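Long-range contacts in ArCE4A (Arthrobacter sp. AW19M34-1, PDB 5LFZ), which probably removes N-acetyl groups from chitin-type or related polysaccharides, as a metal-dependent deacetylase of carbohydrate esterase family 4: residues V143-W148 against I170-I175; F56-N61 against G80-D85. One frame throughout, in Å; residues are numbered along the deposited sequence.

Contact 1. Residues V143-W148 against I170-I175; sequences VDTLDW and ILMHDI
Both carboxylate oxygens of Asp147 are spent on His173. His173 ND1 donates to Asp147 OD1 over 2.8 Å from the syn side, somewhat out of the carboxylate plane, while the backbone N of His173 gives its hydrogen to the syn lone pair of OD2. His176 NE2 adds a second bond at OD2. The imidazole and carboxylate planes are 45° apart, and the bond at ND1 together with that at the backbone N limits turning of the ring, with NE2 directed away from Asp147. Trp148 CB sits over one face of the His173 ring, 3.9 Å from its centroid, a CH-pi contact. Residues 143-144 pair in parallel with 170-171 in the sheet of the NodB-type fold, a distorted beta/alpha barrel in this family, and the loop and helix start that follow curl over the strand's C-terminal end. In CE4 relatives a histidine at such a strand end acts as catalytic acid; the side chain of His173, its nearest atom about 4 Å from the nickel ion, is consistent with that role. Leu171 N donates to Val143 O almost linearly (176°), and Leu171 O accepts from Thr145 N at 3.3 Å and Thr145 OG1 at 2.8 Å. The Thr145 chi1 of 62° turns OG1 to that carbonyl and lets CG2 reach Ile170 CG2. Asp144 OD1 accepts Leu146 N in an Asx turn; the single N-H of Trp148 NE1 is shared between Asp144 OD1 and OD2, on their syn lone pairs.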
ATOM      1  N   VAL A 143      -8.002   7.242  -4.941  1.00 24.83           N
ATOM      2  CA  VAL A 143      -7.471   7.448  -6.286  1.00 24.98           C
ATOM      3  C   VAL A 143      -6.941   6.145  -6.864  1.00 27.39           C
ATOM      4  O   VAL A 143      -5.926   5.626  -6.408  1.00 24.57           O
ATOM      5  CB  VAL A 143      -6.336   8.489  -6.310  1.00 22.32           C
ATOM      6  CG1 VAL A 143      -5.812   8.662  -7.735  1.00 23.64           C
ATOM      7  CG2 VAL A 143      -6.811   9.813  -5.736  1.00 24.96           C
ATOM      8  N   ASP A 144      -7.643   5.623  -7.863  1.00 24.98           N
ATOM      9  CA  ASP A 144      -7.202   4.435  -8.581  1.00 23.58           C
ATOM     10  C   ASP A 144      -6.488   4.860  -9.865  1.00 22.58           C
ATOM     11  O   ASP A 144      -7.124   5.356 -10.796  1.00 25.36           O
ATOM     12  CB  ASP A 144      -8.397   3.533  -8.903  1.00 30.09           C
ATOM     13  CG  ASP A 144      -7.998   2.227  -9.572  1.00 32.09           C
ATOM     14  OD1 ASP A 144      -6.809   2.034  -9.897  1.00 28.74           O
ATOM     15  OD2 ASP A 144      -8.895   1.388  -9.790  1.00 35.09           O
ATOM     16  N   THR A 145      -5.174   4.655  -9.934  1.00 21.50           N
ATOM     17  CA  THR A 145      -4.431   5.067 -11.128  1.00 24.80           C
ATOM     18  C   THR A 145      -4.734   4.196 -12.340  1.00 27.33           C
ATOM     19  O   THR A 145      -4.330   4.519 -13.464  1.00 25.87           O
ATOM     20  CB  THR A 145      -2.917   5.038 -10.896  1.00 26.16           C
ATOM     21  OG1 THR A 145      -2.510   3.697 -10.589  1.00 24.16           O
ATOM     22  CG2 THR A 145      -2.534   5.973  -9.771  1.00 25.01           C
ATOM     23  N   LEU A 146      -5.445   3.097 -12.102  1.00 25.84           N
ATOM     24  CA  LEU A 146      -5.819   2.138 -13.139  1.00 24.28           C
ATOM     25  C   LEU A 146      -4.598   1.499 -13.793  1.00 24.38           C
ATOM     26  O   LEU A 146      -4.688   0.986 -14.911  1.00 28.26           O
ATOM     27  CB  LEU A 146      -6.693   2.806 -14.211  1.00 28.55           C
ATOM     28  CG  LEU A 146      -8.004   3.415 -13.707  1.00 31.79           C
ATOM     29  CD1 LEU A 146      -8.684   4.226 -14.804  1.00 33.47           C
ATOM     30  CD2 LEU A 146      -8.921   2.319 -13.189  1.00 31.96           C
ATOM     31  N   ASP A 147      -3.462   1.502 -13.100  1.00 22.63           N
ATOM     32  CA  ASP A 147      -2.242   0.997 -13.725  1.00 22.32           C
ATOM     33  C   ASP A 147      -2.323  -0.517 -13.937  1.00 29.10           C
ATOM     34  O   ASP A 147      -1.618  -1.070 -14.786  1.00 28.71           O
ATOM     35  CB  ASP A 147      -0.984   1.399 -12.925  1.00 23.88           C
ATOM     36  CG  ASP A 147      -0.877   0.740 -11.550  1.00 26.70           C
ATOM     37  OD1 ASP A 147      -1.897   0.372 -10.933  1.00 24.59           O
ATOM     38  OD2 ASP A 147       0.275   0.627 -11.077  1.00 24.66           O
ATOM     39  N   TRP A 148      -3.234  -1.165 -13.212  1.00 27.12           N
ATOM     40  CA  TRP A 148      -3.488  -2.594 -13.364  1.00 30.38           C
ATOM     41  C   TRP A 148      -4.161  -2.916 -14.701  1.00 32.26           C
ATOM     42  O   TRP A 148      -4.136  -4.064 -15.148  1.00 31.68           O
ATOM     43  CB  TRP A 148      -4.349  -3.101 -12.198  1.00 32.46           C
ATOM     44  CG  TRP A 148      -5.635  -2.340 -12.049  1.00 35.98           C
ATOM     45  CD1 TRP A 148      -5.801  -1.127 -11.450  1.00 36.64           C
ATOM     46  CD2 TRP A 148      -6.933  -2.744 -12.500  1.00 40.66           C
ATOM     47  NE1 TRP A 148      -7.119  -0.742 -11.509  1.00 42.38           N
ATOM     48  CE2 TRP A 148      -7.836  -1.719 -12.147  1.00 41.24           C
ATOM     49  CE3 TRP A 148      -7.421  -3.873 -13.166  1.00 53.32           C
ATOM     50  CZ2 TRP A 148      -9.197  -1.789 -12.438  1.00 47.14           C
ATOM     51  CZ3 TRP A 148      -8.775  -3.941 -13.455  1.00 55.92           C
ATOM     52  CH2 TRP A 148      -9.646  -2.905 -13.093  1.00 53.88           C
ATOM     53  N   ILE A 170      -3.332   6.931  -2.860  1.00 22.05           N
ATOM     54  CA  ILE A 170      -3.191   6.608  -4.275  1.00 20.12           C
ATOM     55  C   ILE A 170      -2.856   5.136  -4.454  1.00 21.94           C
ATOM     56  O   ILE A 170      -1.887   4.648  -3.872  1.00 22.74           O
ATOM     57  CB  ILE A 170      -2.100   7.465  -4.939  1.00 22.10           C
ATOM     58  CG1 ILE A 170      -2.392   8.954  -4.722  1.00 29.06           C
ATOM     59  CG2 ILE A 170      -1.986   7.132  -6.424  1.00 24.83           C
ATOM     60  CD1 ILE A 170      -1.360   9.865  -5.346  1.00 36.04           C
ATOM     61  N   LEU A 171      -3.673   4.434  -5.239  1.00 18.81           N
ATOM     62  CA  LEU A 171      -3.460   3.017  -5.540  1.00 19.41           C
ATOM     63  C   LEU A 171      -2.641   2.810  -6.805  1.00 18.54           C
ATOM     64  O   LEU A 171      -3.036   3.236  -7.891  1.00 22.53           O
ATOM     65  CB  LEU A 171      -4.802   2.287  -5.687  1.00 21.41           C
ATOM     66  CG  LEU A 171      -4.736   0.835  -6.180  1.00 23.76           C
ATOM     67  CD1 LEU A 171      -4.079  -0.066  -5.147  1.00 23.93           C
ATOM     68  CD2 LEU A 171      -6.126   0.317  -6.531  1.00 24.13           C
ATOM     69  N   MET A 172      -1.501   2.149  -6.645  1.00 21.87           N
ATOM     70  CA  MET A 172      -0.689   1.683  -7.753  1.00 19.74           C
ATOM     71  C   MET A 172      -0.286   0.242  -7.491  1.00 19.60           C
ATOM     72  O   MET A 172      -0.508  -0.285  -6.393  1.00 20.25           O
ATOM     73  CB  MET A 172       0.547   2.559  -7.937  1.00 24.08           C
ATOM     74  CG  MET A 172       0.220   3.957  -8.411  1.00 23.34           C
ATOM     75  SD  MET A 172       1.638   5.051  -8.267  1.00 25.66           S
ATOM     76  CE  MET A 172       1.748   5.205  -6.485  1.00 24.62           C
ATOM     77  N   HIS A 173       0.301  -0.388  -8.500  1.00 22.21           N
ATOM     78  CA  HIS A 173       0.702  -1.779  -8.409  1.00 22.83           C
ATOM     79  C   HIS A 173       2.177  -1.973  -8.678  1.00 24.34           C
ATOM     80  O   HIS A 173       2.730  -1.503  -9.676  1.00 24.95           O
ATOM     81  CB  HIS A 173      -0.130  -2.635  -9.363  1.00 23.36           C
ATOM     82  CG  HIS A 173      -1.566  -2.728  -8.959  1.00 24.91           C
ATOM     83  ND1 HIS A 173      -2.458  -1.696  -9.140  1.00 22.65           N
ATOM     84  CD2 HIS A 173      -2.249  -3.713  -8.326  1.00 26.43           C
ATOM     85  CE1 HIS A 173      -3.637  -2.047  -8.652  1.00 26.18           C
ATOM     86  NE2 HIS A 173      -3.538  -3.267  -8.159  1.00 27.78           N
ATOM     87  N   ASP A 174       2.802  -2.669  -7.739  1.00 25.20           N
ATOM     88  CA  ASP A 174       4.170  -3.126  -7.854  1.00 33.01           C
ATOM     89  C   ASP A 174       4.194  -4.488  -8.562  1.00 33.92           C
ATOM     90  O   ASP A 174       4.549  -5.509  -7.967  1.00 39.80           O
ATOM     91  CB  ASP A 174       4.786  -3.212  -6.454  1.00 34.99           C
ATOM     92  CG  ASP A 174       6.236  -3.617  -6.473  1.00 42.44           C
ATOM     93  OD1 ASP A 174       6.856  -3.608  -7.561  1.00 39.82           O
ATOM     94  OD2 ASP A 174       6.745  -3.958  -5.382  1.00 35.43           O
ATOM     95  N   ILE A 175       3.775  -4.513  -9.823  1.00 34.67           N
ATOM     96  CA  ILE A 175       3.765  -5.762 -10.588  1.00 38.10           C
ATOM     97  C   ILE A 175       4.389  -5.579 -11.955  1.00 36.38           C
ATOM     98  O   ILE A 175       4.554  -6.532 -12.700  1.00 39.21           O
ATOM     99  CB  ILE A 175       2.336  -6.318 -10.803  1.00 39.72           C
ATOM    100  CG1 ILE A 175       1.444  -5.302 -11.518  1.00 40.88           C
ATOM    101  CG2 ILE A 175       1.717  -6.691  -9.500  1.00 34.71           C
ATOM    102  CD1 ILE A 175       0.107  -5.848 -11.999  1.00 39.94           C
TER

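Contact 2. Residues F56-N61 against G80-D85; sequences FVLGKN and GSHTFD. With NI (nickel (II) ion), chain B.
Four backbone hydrogen bonds join Val57-Lys60 to Gly80-Phe84. In the parallel strand pair Val57 N donates to Gly80 O, and Val57 O accepts from His82 N at 2.9 Å. Beyond the strands Gly59 N reaches Thr83 O at 3.0 Å and Lys60 N reaches Phe84 O, so two amides of the starting helix are satisfied by the facing loop. Phe84 carries the packing at the helix end, its CG standing anti to the backbone N (chi1 -167°); this lays one ring face over the Gly59-Lys60 peptide, with Lys60 N 3.6 Å above the ring plane. Replacing Phe84 with an alanine would probably uncover this peptide and the CB of Lys60, leaving the helix start less firmly seated on the loop. Leu58 CD2 packs against His82 O at 3.5 Å, and at the strand end the Phe56 ring turns an edge to Ser81 O. His82 NE2 binds the nickel ion at 2.1 Å, its ND1 being held by Arg120 O; Asp33, His86 and three waters complete the site. The contact joins strands 54-57 and 78-81, with strand 26-32 beside Phe56 and helix 94-112 packed against Val57, Ser81 and Phe84.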
ATOM      1  N   PHE A  56       1.457  -2.843   0.169  1.00 20.52           N
ATOM      2  CA  PHE A  56       0.548  -3.905   0.574  1.00 21.75           C
ATOM      3  C   PHE A  56       0.973  -5.195  -0.111  1.00 17.58           C
ATOM      4  O   PHE A  56       0.689  -5.424  -1.287  1.00 21.41           O
ATOM      5  CB  PHE A  56      -0.889  -3.533   0.255  1.00 20.69           C
ATOM      6  CG  PHE A  56      -1.402  -2.414   1.104  1.00 19.84           C
ATOM      7  CD1 PHE A  56      -1.329  -1.098   0.673  1.00 23.57           C
ATOM      8  CD2 PHE A  56      -1.919  -2.674   2.363  1.00 18.97           C
ATOM      9  CE1 PHE A  56      -1.792  -0.066   1.467  1.00 20.42           C
ATOM     10  CE2 PHE A  56      -2.388  -1.651   3.162  1.00 23.30           C
ATOM     11  CZ  PHE A  56      -2.318  -0.343   2.724  1.00 21.66           C
ATOM     12  N   VAL A  57       1.671  -6.036   0.643  1.00 19.00           N
ATOM     13  CA  VAL A  57       2.373  -7.166   0.054  1.00 22.71           C
ATOM     14  C   VAL A  57       1.559  -8.457   0.047  1.00 26.11           C
ATOM     15  O   VAL A  57       0.741  -8.709   0.936  1.00 25.45           O
ATOM     16  CB  VAL A  57       3.706  -7.423   0.781  1.00 20.61           C
ATOM     17  CG1 VAL A  57       4.631  -6.246   0.611  1.00 23.63           C
ATOM     18  CG2 VAL A  57       3.477  -7.716   2.278  1.00 20.63           C
ATOM     19  N   LEU A  58       1.790  -9.268  -0.977  1.00 22.36           N
ATOM     20  CA  LEU A  58       1.209 -10.604  -1.047  1.00 23.76           C
ATOM     21  C   LEU A  58       2.090 -11.597  -0.306  1.00 24.80           C
ATOM     22  O   LEU A  58       3.266 -11.731  -0.625  1.00 26.05           O
ATOM     23  CB  LEU A  58       1.033 -11.042  -2.502  1.00 27.14           C
ATOM     24  CG  LEU A  58      -0.196 -10.478  -3.205  1.00 30.47           C
ATOM     25  CD1 LEU A  58      -0.166 -10.810  -4.691  1.00 29.99           C
ATOM     26  CD2 LEU A  58      -1.457 -11.034  -2.564  1.00 28.86           C
ATOM     27  N   GLY A  59       1.525 -12.293   0.679  1.00 24.17           N
ATOM     28  CA  GLY A  59       2.293 -13.209   1.496  1.00 24.15           C
ATOM     29  C   GLY A  59       3.064 -14.245   0.699  1.00 26.85           C
ATOM     30  O   GLY A  59       4.202 -14.572   1.035  1.00 29.54           O
ATOM     31  N   LYS A  60       2.449 -14.754  -0.364  1.00 28.03           N
ATOM     32  CA  LYS A  60       3.092 -15.748  -1.219  1.00 32.24           C
ATOM     33  C   LYS A  60       4.381 -15.197  -1.834  1.00 31.71           C
ATOM     34  O   LYS A  60       5.346 -15.937  -2.034  1.00 39.41           O
ATOM     35  CB  LYS A  60       2.132 -16.207  -2.325  1.00 37.20           C
ATOM     36  CG  LYS A  60       1.744 -15.095  -3.293  1.00 45.90           C
ATOM     37  CD  LYS A  60       0.745 -15.548  -4.348  1.00 55.39           C
ATOM     38  CE  LYS A  60       0.372 -14.382  -5.260  1.00 61.04           C
ATOM     39  NZ  LYS A  60      -0.634 -14.758  -6.293  1.00 59.95           N
ATOM     40  N   ASN A  61       4.393 -13.896  -2.112  1.00 24.88           N
ATOM     41  CA  ASN A  61       5.539 -13.232  -2.729  1.00 29.99           C
ATOM     42  C   ASN A  61       6.609 -12.897  -1.705  1.00 31.12           C
ATOM     43  O   ASN A  61       7.791 -12.794  -2.035  1.00 29.78           O
ATOM     44  CB  ASN A  61       5.112 -11.943  -3.440  1.00 28.58           C
ATOM     45  CG  ASN A  61       4.361 -12.195  -4.735  1.00 36.54           C
ATOM     46  OD1 ASN A  61       4.350 -13.310  -5.263  1.00 35.11           O
ATOM     47  ND2 ASN A  61       3.738 -11.146  -5.265  1.00 30.33           N
ATOM     48  N   GLY A  80       2.074  -3.258   4.633  1.00 20.27           N
ATOM     49  CA  GLY A  80       0.718  -3.685   4.928  1.00 22.68           C
ATOM     50  C   GLY A  80       0.466  -5.071   4.358  1.00 22.40           C
ATOM     51  O   GLY A  80       1.233  -5.555   3.525  1.00 19.59           O
ATOM     52  N   SER A  81      -0.603  -5.721   4.808  1.00 22.96           N
ATOM     53  CA  SER A  81      -0.979  -7.026   4.277  1.00 22.76           C
ATOM     54  C   SER A  81      -1.941  -6.899   3.102  1.00 23.58           C
ATOM     55  O   SER A  81      -2.866  -6.088   3.140  1.00 24.10           O
ATOM     56  CB  SER A  81      -1.617  -7.883   5.372  1.00 23.45           C
ATOM     57  OG  SER A  81      -2.181  -9.063   4.824  1.00 24.85           O
ATOM     58  N   HIS A  82      -1.714  -7.694   2.055  1.00 22.96           N
ATOM     59  CA  HIS A  82      -2.647  -7.786   0.935  1.00 21.48           C
ATOM     60  C   HIS A  82      -3.213  -9.206   0.831  1.00 24.56           C
ATOM     61  O   HIS A  82      -3.656  -9.620  -0.241  1.00 24.81           O
ATOM     62  CB  HIS A  82      -1.941  -7.387  -0.372  1.00 19.33           C
ATOM     63  CG  HIS A  82      -2.863  -6.953  -1.475  1.00 23.89           C
ATOM     64  ND1 HIS A  82      -4.066  -6.315  -1.253  1.00 27.07           N
ATOM     65  CD2 HIS A  82      -2.726  -7.033  -2.819  1.00 24.99           C
ATOM     66  CE1 HIS A  82      -4.636  -6.035  -2.411  1.00 23.38           C
ATOM     67  NE2 HIS A  82      -3.843  -6.461  -3.381  1.00 22.21           N
ATOM     68  N   THR A  83      -3.217  -9.916   1.967  1.00 22.93           N
ATOM     69  CA  THR A  83      -3.497 -11.367   2.090  1.00 26.77           C
ATOM     70  C   THR A  83      -2.395 -12.215   1.446  1.00 23.47           C
ATOM     71  O   THR A  83      -1.383 -11.688   0.978  1.00 24.60           O
ATOM     72  CB  THR A  83      -4.870 -11.791   1.499  1.00 32.69           C
ATOM     73  OG1 THR A  83      -4.813 -11.844   0.064  1.00 26.30           O
ATOM     74  CG2 THR A  83      -5.979 -10.844   1.952  1.00 38.63           C
ATOM     75  N   PHE A  84      -2.575 -13.534   1.454  1.00 23.21           N
ATOM     76  CA  PHE A  84      -1.487 -14.430   1.083  1.00 24.40           C
ATOM     77  C   PHE A  84      -1.446 -14.705  -0.411  1.00 27.50           C
ATOM     78  O   PHE A  84      -0.401 -14.568  -1.036  1.00 28.12           O
ATOM     79  CB  PHE A  84      -1.579 -15.757   1.842  1.00 27.87           C
ATOM     80  CG  PHE A  84      -0.335 -16.587   1.734  1.00 24.97           C
ATOM     81  CD1 PHE A  84      -0.251 -17.618   0.814  1.00 31.47           C
ATOM     82  CD2 PHE A  84       0.764 -16.313   2.532  1.00 28.43           C
ATOM     83  CE1 PHE A  84       0.901 -18.377   0.706  1.00 31.26           C
ATOM     84  CE2 PHE A  84       1.921 -17.066   2.431  1.00 29.63           C
ATOM     85  CZ  PHE A  84       1.989 -18.099   1.514  1.00 31.63           C
ATOM     86  N   ASP A  85      -2.575 -15.103  -0.982  1.00 27.04           N
ATOM     87  CA  ASP A  85      -2.596 -15.459  -2.398  1.00 30.55           C
ATOM     88  C   ASP A  85      -3.638 -14.670  -3.194  1.00 30.55           C
ATOM     89  O   ASP A  85      -4.135 -15.142  -4.219  1.00 32.33           O
ATOM     90  CB  ASP A  85      -2.841 -16.957  -2.548  1.00 34.64           C
ATOM     91  CG  ASP A  85      -3.942 -17.442  -1.651  1.00 46.64           C
ATOM     92  OD1 ASP A  85      -4.952 -16.722  -1.541  1.00 43.99           O
ATOM     93  OD2 ASP A  85      -3.795 -18.527  -1.043  1.00 50.79           O
TER
HETATM   94 NI    NI B 301      -4.098  -6.553  -5.447  0.54 22.68          NI
HETATM   95  O   HOH W   1      -4.520  -4.678  -5.709  1.00 36.74           O
HETATM   96  O   HOH W   2      -6.190  -6.092  -5.327  1.00 36.63           O
HETATM   97  O   HOH W   3      -4.304  -6.456  -7.528  1.00 31.16           O

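In the fold
From the N terminus, strand 26-32 comes first and later pairs with 54-57 on one edge and 168-173 on the other. Contact 2 then closes a loop of 18 residues, half of them helix 66-74, bringing strand 78-81 beside 54-57 in a beta-alpha-beta crossover. Only after it is complete does contact 1 open; its 21 intervening residues, about half of them helix 153-163, return strand 168-173 to pair with 143-144. The two loops are thus in series, neither nested nor crossed. The centres of contact 1 and contact 2 are about 16 Å apart, and the two do not touch. Both belong to one parallel sheet, and from different sides of strand 26-32 they place the ligand His82 and the nearby His173 around the nickel ion.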